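PDB 1VMH: uncharacterized conserved protein YjbQ/UPF0047 family, ortholog yugU B.subtilis from Clostridium acetobutylicum, which is of unknown function but belongs to the YjbQ/UPF0047 family and assembles from three copies of one chain. Local coordinates for residues A[60-65]-A[127-132]; A[49-54]-A[108-113]; A[56-61]-A[97-102]. All blocks are in the same frame, centred on the assembly; numbering follows the deposited sequence.

Contact 1: A[60-65]-A[127-132]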
loop_
_atom_site.group_PDB
_atom_site.type_symbol
_atom_site.label_atom_id
_atom_site.label_comp_id
_atom_site.label_asym_id
_atom_site.label_seq_id
_atom_site.Cartn_x
_atom_site.Cartn_y
_atom_site.Cartn_z
ATOM N N GLY A 60 -0.934 9.008 -6.522
ATOM C CA GLY A 60 -0.406 8.198 -5.451
ATOM C C GLY A 60 1.107 8.132 -5.523
ATOM O O GLY A 60 1.758 8.925 -6.232
ATOM N N ILE A 61 1.659 7.233 -4.710
ATOM C CA ILE A 61 3.111 7.011 -4.641
ATOM C C ILE A 61 3.364 5.521 -4.791
ATOM O O ILE A 61 2.667 4.713 -4.185
ATOM C CB ILE A 61 3.716 7.463 -3.291
ATOM C CG1 ILE A 61 3.300 8.906 -2.939
ATOM C CG2 ILE A 61 5.225 7.285 -3.287
ATOM C CD1 ILE A 61 3.845 10.028 -3.779
ATOM N N THR A 62 4.331 5.135 -5.602
ATOM C CA THR A 62 4.754 3.747 -5.647
ATOM C C THR A 62 6.259 3.651 -5.766
ATOM O O THR A 62 6.921 4.655 -5.967
ATOM C CB THR A 62 4.111 2.967 -6.821
ATOM O OG1 THR A 62 4.237 1.545 -6.560
ATOM C CG2 THR A 62 4.725 3.326 -8.140
ATOM N N ILE A 63 6.809 2.460 -5.614
ATOM C CA ILE A 63 8.283 2.236 -5.774
ATOM C C ILE A 63 8.408 1.147 -6.804
ATOM O O ILE A 63 7.782 0.096 -6.643
ATOM C CB ILE A 63 8.922 1.868 -4.429
ATOM C CG1 ILE A 63 8.773 3.046 -3.441
ATOM C CG2 ILE A 63 10.375 1.471 -4.577
ATOM C CD1 ILE A 63 9.379 2.888 -2.051
ATOM N N ASN A 64 9.192 1.360 -7.849
ATOM C CA ASN A 64 9.265 0.352 -8.889
ATOM C C ASN A 64 10.495 0.621 -9.743
ATOM O O ASN A 64 11.329 1.463 -9.410
ATOM C CB ASN A 64 7.947 0.241 -9.682
ATOM C CG ASN A 64 7.645 -1.185 -10.129
ATOM O OD1 ASN A 64 8.444 -1.781 -10.851
ATOM N ND2 ASN A 64 6.509 -1.745 -9.679
ATOM N N GLU A 65 10.623 -0.131 -10.834
ATOM C CA GLU A 65 11.740 -0.021 -11.781
ATOM C C GLU A 65 11.928 1.410 -12.257
ATOM O O GLU A 65 10.969 2.026 -12.742
ATOM C CB GLU A 65 11.427 -0.906 -12.984
ATOM C CG GLU A 65 12.272 -0.672 -14.228
ATOM C CD GLU A 65 13.683 -1.155 -14.063
ATOM O OE1 GLU A 65 13.882 -2.262 -13.518
ATOM O OE2 GLU A 65 14.607 -0.424 -14.452
ATOM N N TYR A 127 8.271 6.885 -7.124
ATOM C CA TYR A 127 7.475 7.568 -8.117
ATOM C C TYR A 127 6.226 8.203 -7.577
ATOM O O TYR A 127 5.498 7.610 -6.794
ATOM C CB TYR A 127 7.022 6.572 -9.160
ATOM C CG TYR A 127 8.054 6.155 -10.141
ATOM C CD1 TYR A 127 8.375 6.985 -11.198
ATOM C CD2 TYR A 127 8.669 4.932 -10.058
ATOM C CE1 TYR A 127 9.301 6.611 -12.143
ATOM C CE2 TYR A 127 9.571 4.539 -11.017
ATOM C CZ TYR A 127 9.882 5.392 -12.046
ATOM O OH TYR A 127 10.790 5.009 -13.038
ATOM N N PHE A 128 5.987 9.442 -7.981
ATOM C CA PHE A 128 4.654 10.039 -7.937
ATOM C C PHE A 128 3.864 9.513 -9.147
ATOM O O PHE A 128 4.344 9.622 -10.285
ATOM C CB PHE A 128 4.797 11.550 -8.057
ATOM C CG PHE A 128 3.530 12.314 -7.897
ATOM C CD1 PHE A 128 2.689 12.507 -8.942
ATOM C CD2 PHE A 128 3.178 12.867 -6.672
ATOM C CE1 PHE A 128 1.498 13.228 -8.790
ATOM C CE2 PHE A 128 2.021 13.602 -6.541
ATOM C CZ PHE A 128 1.185 13.761 -7.576
ATOM N N THR A 129 2.688 8.903 -8.916
ATOM C CA THR A 129 1.877 8.306 -9.963
ATOM C C THR A 129 0.652 9.210 -10.211
ATOM O O THR A 129 -0.332 9.195 -9.450
ATOM C CB THR A 129 1.434 6.843 -9.643
ATOM O OG1 THR A 129 0.614 6.830 -8.467
ATOM C CG2 THR A 129 2.675 6.011 -9.264
ATOM N N GLU A 130 0.713 9.998 -11.285
ATOM C CA GLU A 130 -0.376 10.866 -11.669
ATOM C C GLU A 130 -1.389 10.067 -12.440
ATOM O O GLU A 130 -1.027 9.441 -13.438
ATOM C CB GLU A 130 0.166 12.010 -12.529
ATOM C CG GLU A 130 -0.913 12.901 -13.164
ATOM C CD GLU A 130 -1.643 13.689 -12.109
ATOM O OE1 GLU A 130 -2.553 13.136 -11.472
ATOM O OE2 GLU A 130 -1.322 14.882 -11.916
ATOM N N PHE A 131 -2.666 10.163 -12.050
ATOM C CA PHE A 131 -3.758 9.596 -12.835
ATOM C C PHE A 131 -4.816 10.579 -13.386
ATOM O O PHE A 131 -5.743 10.145 -14.091
ATOM C CB PHE A 131 -4.427 8.470 -12.064
ATOM C CG PHE A 131 -3.470 7.348 -11.724
ATOM C CD1 PHE A 131 -2.896 6.579 -12.733
ATOM C CD2 PHE A 131 -3.131 7.087 -10.403
ATOM C CE1 PHE A 131 -2.021 5.538 -12.430
ATOM C CE2 PHE A 131 -2.247 6.050 -10.087
ATOM C CZ PHE A 131 -1.693 5.301 -11.084
ATOM N N ASP A 132 -4.676 11.860 -13.069
ATOM C CA ASP A 132 -5.587 12.922 -13.563
ATOM C C ASP A 132 -4.859 14.215 -13.872
ATOM O O ASP A 132 -5.252 15.287 -13.415
ATOM C CB ASP A 132 -6.714 13.176 -12.563
ATOM C CG ASP A 132 -7.839 14.033 -13.151
ATOM O OD1 ASP A 132 -8.104 13.953 -14.373
ATOM O OD2 ASP A 132 -8.463 14.760 -12.358
#
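With CG set beside its own backbone N and anti to the carbonyl carbon (chi1 -76°), the Y127 ring runs along strand 60-65 toward E65, and its edge meets the end of that strand near the ring plane. Y127 OH lies 3.0 Å from E65 O, a possible hydrogen bond, since the one hydroxyl proton could go elsewhere. In T62, OG1 is anti to the backbone N (chi1 -162°), which places CG2 between that N and the carbonyl carbon, facing T129. The two methyl groups meet at 3.6 Å between T62 CG2 and T129 CG2, the side chains crossing at about a right angle. OG1 of T62 is thereby turned to a different partner, S103 of the second subunit.

These residues belong to an antiparallel pair in the three-stranded sheet 28-31, 124-130, 59-65, with 124-130 in the middle. G60 with T129 and T62 with Y127 are hydrogen-bonded pairs, and I61 with F128 between them is a non-hydrogen-bonded pair. T129 N reaches G60 O at 2.8 Å, and G60 N returns a bond to T129 O; T62 and Y127 exchange a second such pair. G60 O also lies over one face of the F128 ring, offset toward the rim. On that side of the sheet I61 CD1 touches F128 CD2 at 4.1 Å.

Contact 2: A[49-54]-A[108-113]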
loop_
_atom_site.group_PDB
_atom_site.type_symbol
_atom_site.label_atom_id
_atom_site.label_comp_id
_atom_site.label_asym_id
_atom_site.label_seq_id
_atom_site.Cartn_x
_atom_site.Cartn_y
_atom_site.Cartn_z
ATOM N N MET A 49 13.787 6.759 8.702
ATOM C CA MET A 49 12.831 6.475 7.664
ATOM C C MET A 49 12.493 7.740 6.895
ATOM O O MET A 49 12.394 8.826 7.467
ATOM C CB MET A 49 11.525 5.959 8.315
ATOM C CG MET A 49 11.598 4.602 8.959
ATOM S SD MET A 49 12.083 3.246 7.873
ATOM C CE MET A 49 10.861 3.375 6.610
ATOM N N ALA A 50 12.283 7.581 5.596
ATOM C CA ALA A 50 11.722 8.655 4.771
ATOM C C ALA A 50 10.306 8.273 4.424
ATOM O O ALA A 50 10.064 7.171 3.908
ATOM C CB ALA A 50 12.519 8.776 3.505
ATOM N N VAL A 51 9.359 9.167 4.702
ATOM C CA VAL A 51 7.955 8.952 4.371
ATOM C C VAL A 51 7.571 9.928 3.287
ATOM O O VAL A 51 7.900 11.120 3.417
ATOM C CB VAL A 51 7.059 9.179 5.630
ATOM C CG1 VAL A 51 5.591 9.007 5.257
ATOM C CG2 VAL A 51 7.438 8.208 6.741
ATOM N N VAL A 52 6.971 9.426 2.196
ATOM C CA VAL A 52 6.626 10.185 1.038
ATOM C C VAL A 52 5.112 10.102 0.866
ATOM O O VAL A 52 4.606 9.011 0.690
ATOM C CB VAL A 52 7.313 9.613 -0.223
ATOM C CG1 VAL A 52 7.007 10.433 -1.447
ATOM C CG2 VAL A 52 8.827 9.529 -0.007
ATOM N N PHE A 53 4.405 11.207 0.973
ATOM C CA PHE A 53 2.927 11.229 1.038
ATOM C C PHE A 53 2.328 12.099 -0.090
ATOM O O PHE A 53 2.798 13.242 -0.328
ATOM C CB PHE A 53 2.467 11.784 2.396
ATOM C CG PHE A 53 0.972 11.700 2.640
ATOM C CD1 PHE A 53 0.125 12.721 2.211
ATOM C CD2 PHE A 53 0.421 10.616 3.299
ATOM C CE1 PHE A 53 -1.231 12.626 2.443
ATOM C CE2 PHE A 53 -0.929 10.533 3.499
ATOM C CZ PHE A 53 -1.743 11.506 3.057
ATOM N N CYS A 54 1.285 11.574 -0.752
ATOM C CA CYS A 54 0.594 12.297 -1.786
ATOM C C CYS A 54 -0.730 12.827 -1.269
ATOM O O CYS A 54 -1.636 12.026 -0.956
ATOM C CB CYS A 54 0.362 11.385 -2.978
ATOM S SG CYS A 54 -0.584 12.131 -4.258
ATOM N N SER A 108 0.964 6.774 0.254
ATOM C CA SER A 108 2.326 7.022 0.716
ATOM C C SER A 108 3.165 5.787 0.546
ATOM O O SER A 108 2.662 4.663 0.399
ATOM C CB SER A 108 2.334 7.443 2.187
ATOM O OG SER A 108 2.030 6.344 3.040
ATOM N N GLN A 109 4.465 6.006 0.526
ATOM C CA GLN A 109 5.405 4.932 0.683
ATOM C C GLN A 109 6.500 5.394 1.652
ATOM O O GLN A 109 6.728 6.599 1.895
ATOM C CB GLN A 109 5.991 4.474 -0.644
ATOM C CG GLN A 109 4.957 4.051 -1.680
ATOM C CD GLN A 109 4.173 2.834 -1.303
ATOM O OE1 GLN A 109 4.564 2.066 -0.421
ATOM N NE2 GLN A 109 3.055 2.609 -2.015
ATOM N N GLN A 110 7.261 4.425 2.141
ATOM C CA GLN A 110 8.355 4.719 3.064
ATOM C C GLN A 110 9.580 3.903 2.714
ATOM O O GLN A 110 9.483 2.798 2.154
ATOM C CB GLN A 110 7.944 4.645 4.525
ATOM C CG GLN A 110 7.535 3.329 5.023
ATOM C CD GLN A 110 7.201 3.386 6.524
ATOM O OE1 GLN A 110 7.589 4.337 7.282
ATOM N NE2 GLN A 110 6.448 2.412 6.942
ATOM N N ILE A 111 10.744 4.507 2.975
ATOM C CA ILE A 111 12.022 3.946 2.592
ATOM C C ILE A 111 12.953 4.066 3.803
ATOM O O ILE A 111 13.002 5.092 4.483
ATOM C CB ILE A 111 12.603 4.703 1.377
ATOM C CG1 ILE A 111 11.580 4.778 0.231
ATOM C CG2 ILE A 111 13.918 4.062 0.902
ATOM C CD1 ILE A 111 10.700 6.011 0.259
ATOM N N ILE A 112 13.718 3.022 4.050
ATOM C CA ILE A 112 14.680 3.012 5.119
ATOM C C ILE A 112 15.836 3.910 4.738
ATOM O O ILE A 112 16.283 3.930 3.561
ATOM C CB ILE A 112 15.178 1.601 5.360
ATOM C CG1 ILE A 112 14.031 0.724 5.893
ATOM C CG2 ILE A 112 16.336 1.582 6.370
ATOM C CD1 ILE A 112 14.243 -0.821 5.671
ATOM N N ILE A 113 16.322 4.658 5.719
ATOM C CA ILE A 113 17.542 5.428 5.600
ATOM C C ILE A 113 18.609 4.715 6.423
ATOM O O ILE A 113 18.397 4.454 7.617
ATOM C CB ILE A 113 17.362 6.869 6.113
ATOM C CG1 ILE A 113 16.269 7.597 5.326
ATOM C CG2 ILE A 113 18.667 7.634 6.026
ATOM C CD1 ILE A 113 15.763 8.847 6.041
#
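M49 and Q110 cross obliquely on one face of the sheet, the methionine folded back over the neighbouring strand. Bends at chi2 and chi3 (-59° and -56°) curl the M49 chain until CE comes to 3.5 Å from Q110 OE1, while CB, CG and CD of Q110 also lie against that methyl. One bond back along the chain, M49 SD rests 3.8 Å from I112 CG1. V51 behaves differently: it lies alongside Q110, both side chains pointing the same way, with CG2 of V51 3.9 Å from Q110 OE1. Farther along this face the F53 ring meets S108 CB.

The reverse face is aliphatic at A50, V52 and I111; Q109 also lies on it, its NE2 bonded to I61 O. V52 CG2 meets I111 CD1 at 4.0 Å, and I113 reaches back until its CD1 touches M49 C and A50 CB.

Four backbone bonds hold strands 48-53 and 108-114 antiparallel, with A50 opposite I111 and V52 opposite Q109 as hydrogen-bonded pairs. The bond from A50 N to I111 O is 2.8 Å long. The strands are neighbours in the five-stranded antiparallel sheet.

The Q110 amide reaches two other chains: OE1 accepts from Q110 NE2 of the third subunit, and NE2 donates to Q110 OE1 of the second. This is consistent with a closed ring of three Q110 amides at the trimer interface. Both polar ends of this buried amide are satisfied there, although apolar atoms of M49 and V51 lie beside its oxygen.

Contact 3: A[56-61]-A[97-102]; sequences HTTAGI and HAHIKA
A type I beta turn, H56 to A59, leads into strand 59-65 and packs against helix 96-105: T57 and T58 meet H99 and A98, and A59 O meets A102 CB. The turn's own backbone bond, A59 N to H56 O, is weak at 3.4 Å.

The clearest side-chain contact is a CH-pi interaction between T58 and H99. T58 CG2 stands 3.5 Å from the centroid of the H99 ring and 13° off the ring normal, over the centre of one face. The two branches of T58 serve different partners, the methyl H99 and the hydroxyl R137. CG2, anti to the carbonyl carbon, is carried over the imidazole, while OG1 (chi1 52°) sits between the backbone N and the carbonyl carbon and accepts a hydrogen bond from R137 NH2. H99 itself has CG beside its backbone N, which brings the ring up beside T57 and under the T58 methyl. T57 lies alongside the imidazole, pointing the same way, with its OG1 3.2 Å from H99 CE1.

A98 CB touches T58 CB at 3.8 Å. A102 CB points at the turn and lies 3.4 Å from A59 O, with T57 O equally near. A water lies within bonding distance of A59 O (3.1 Å) and, weakly, of A102 O, though its two protons may be shared with other acceptors.

The helix also faces the third subunit, where H99 O accepts from N64 ND2 and T57 packs on N64. Turn and helix are matched mainly by methyl groups and one imidazole face, with a possible bridging water, while T58 directs its hydroxyl to R137 and the H99 carbonyl serves the subunit interface.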
loop_
_atom_site.group_PDB
_atom_site.type_symbol
_atom_site.label_atom_id
_atom_site.label_comp_id
_atom_site.label_asym_id
_atom_site.label_seq_id
_atom_site.Cartn_x
_atom_site.Cartn_y
_atom_site.Cartn_z
ATOM N N HIS A 56 -3.144 14.187 -2.863
ATOM C CA HIS A 56 -4.126 14.221 -3.926
ATOM C C HIS A 56 -4.826 12.878 -4.048
ATOM O O HIS A 56 -4.173 11.858 -4.130
ATOM C CB HIS A 56 -3.403 14.531 -5.227
ATOM C CG HIS A 56 -2.605 15.791 -5.153
ATOM N ND1 HIS A 56 -3.200 17.033 -5.073
ATOM C CD2 HIS A 56 -1.267 16.010 -5.168
ATOM C CE1 HIS A 56 -2.250 17.960 -5.010
ATOM N NE2 HIS A 56 -1.076 17.366 -5.086
ATOM N N THR A 57 -6.141 12.883 -4.133
ATOM C CA THR A 57 -6.920 11.657 -4.193
ATOM C C THR A 57 -6.966 11.002 -5.575
ATOM O O THR A 57 -7.498 9.914 -5.692
ATOM C CB THR A 57 -8.305 11.885 -3.661
ATOM O OG1 THR A 57 -8.935 12.886 -4.445
ATOM C CG2 THR A 57 -8.256 12.303 -2.204
ATOM N N THR A 58 -6.382 11.659 -6.580
ATOM C CA THR A 58 -6.296 11.132 -7.948
ATOM C C THR A 58 -4.847 10.931 -8.383
ATOM O O THR A 58 -4.543 10.825 -9.570
ATOM C CB THR A 58 -7.030 12.011 -8.911
ATOM O OG1 THR A 58 -6.571 13.351 -8.724
ATOM C CG2 THR A 58 -8.524 11.933 -8.667
ATOM N N ALA A 59 -3.955 10.794 -7.395
ATOM C CA ALA A 59 -2.574 10.430 -7.622
ATOM C C ALA A 59 -2.105 9.604 -6.403
ATOM O O ALA A 59 -2.795 9.505 -5.395
ATOM C CB ALA A 59 -1.725 11.638 -7.842
ATOM N N GLY A 60 -0.934 9.008 -6.522
ATOM C CA GLY A 60 -0.406 8.198 -5.451
ATOM C C GLY A 60 1.107 8.132 -5.523
ATOM O O GLY A 60 1.758 8.925 -6.232
ATOM N N ILE A 61 1.659 7.233 -4.710
ATOM C CA ILE A 61 3.111 7.011 -4.641
ATOM C C ILE A 61 3.364 5.521 -4.791
ATOM O O ILE A 61 2.667 4.713 -4.185
ATOM C CB ILE A 61 3.716 7.463 -3.291
ATOM C CG1 ILE A 61 3.300 8.906 -2.939
ATOM C CG2 ILE A 61 5.225 7.285 -3.287
ATOM C CD1 ILE A 61 3.845 10.028 -3.779
ATOM N N HIS A 97 -11.781 6.562 -12.379
ATOM C CA HIS A 97 -10.665 5.654 -12.745
ATOM C C HIS A 97 -9.396 6.047 -11.996
ATOM O O HIS A 97 -8.617 5.198 -11.513
ATOM C CB HIS A 97 -10.421 5.681 -14.254
ATOM C CG HIS A 97 -9.971 7.007 -14.778
ATOM N ND1 HIS A 97 -10.834 8.070 -14.916
ATOM C CD2 HIS A 97 -8.761 7.450 -15.194
ATOM C CE1 HIS A 97 -10.175 9.113 -15.391
ATOM N NE2 HIS A 97 -8.918 8.764 -15.574
ATOM N N ALA A 98 -9.173 7.340 -11.904
ATOM C CA ALA A 98 -7.985 7.891 -11.232
ATOM C C ALA A 98 -8.060 7.656 -9.727
ATOM O O ALA A 98 -7.048 7.333 -9.097
ATOM C CB ALA A 98 -7.835 9.345 -11.520
ATOM N N HIS A 99 -9.238 7.857 -9.138
ATOM C CA HIS A 99 -9.415 7.594 -7.713
ATOM C C HIS A 99 -9.092 6.116 -7.378
ATOM O O HIS A 99 -8.466 5.815 -6.338
ATOM C CB HIS A 99 -10.838 7.922 -7.253
ATOM C CG HIS A 99 -11.134 9.383 -7.173
ATOM N ND1 HIS A 99 -10.632 10.180 -6.163
ATOM C CD2 HIS A 99 -11.875 10.197 -7.959
ATOM C CE1 HIS A 99 -11.059 11.420 -6.342
ATOM N NE2 HIS A 99 -11.818 11.463 -7.418
ATOM N N ILE A 100 -9.511 5.203 -8.274
ATOM C CA ILE A 100 -9.286 3.777 -8.047
ATOM C C ILE A 100 -7.799 3.480 -8.117
ATOM O O ILE A 100 -7.237 2.824 -7.246
ATOM C CB ILE A 100 -10.025 2.925 -9.078
ATOM C CG1 ILE A 100 -11.539 3.022 -8.862
ATOM C CG2 ILE A 100 -9.584 1.483 -9.013
ATOM C CD1 ILE A 100 -12.317 2.622 -10.067
ATOM N N LYS A 101 -7.167 3.943 -9.177
ATOM C CA LYS A 101 -5.763 3.655 -9.349
ATOM C C LYS A 101 -4.903 4.270 -8.249
ATOM O O LYS A 101 -3.910 3.683 -7.818
ATOM C CB LYS A 101 -5.294 4.079 -10.740
ATOM C CG LYS A 101 -5.964 3.252 -11.822
ATOM C CD LYS A 101 -5.527 3.567 -13.255
ATOM C CE LYS A 101 -5.944 4.900 -13.729
ATOM N NZ LYS A 101 -5.635 5.118 -15.240
ATOM N N ALA A 102 -5.278 5.461 -7.809
ATOM C CA ALA A 102 -4.606 6.090 -6.691
ATOM C C ALA A 102 -4.633 5.187 -5.446
ATOM O O ALA A 102 -3.587 5.007 -4.762
ATOM C CB ALA A 102 -5.255 7.454 -6.400
HETATM O O HOH W 1 -3.416 7.415 -3.206
#

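Contacts 1 and 3 share G60 and I61 of strand 59-65, and their centres lie 9 Å apart. In contact 1 this strand pairs with 124-130 in the three-stranded sheet; in contact 3 its start and the preceding turn meet helix 96-105. Contact 2 belongs to the five-stranded sheet, its centre 13 Å from contact 1 and 17 Å from contact 3. Along the chain, contact 3 is nested within the loop closed by contact 2, whereas contacts 1 and 2 alternate. The two sheets touch through I63 and I111. N64 of contact 1 bonds to H99 O of contact 3 across a subunit boundary, and Q110 of contact 2 meets its counterparts, so all three contacts border the trimer interface.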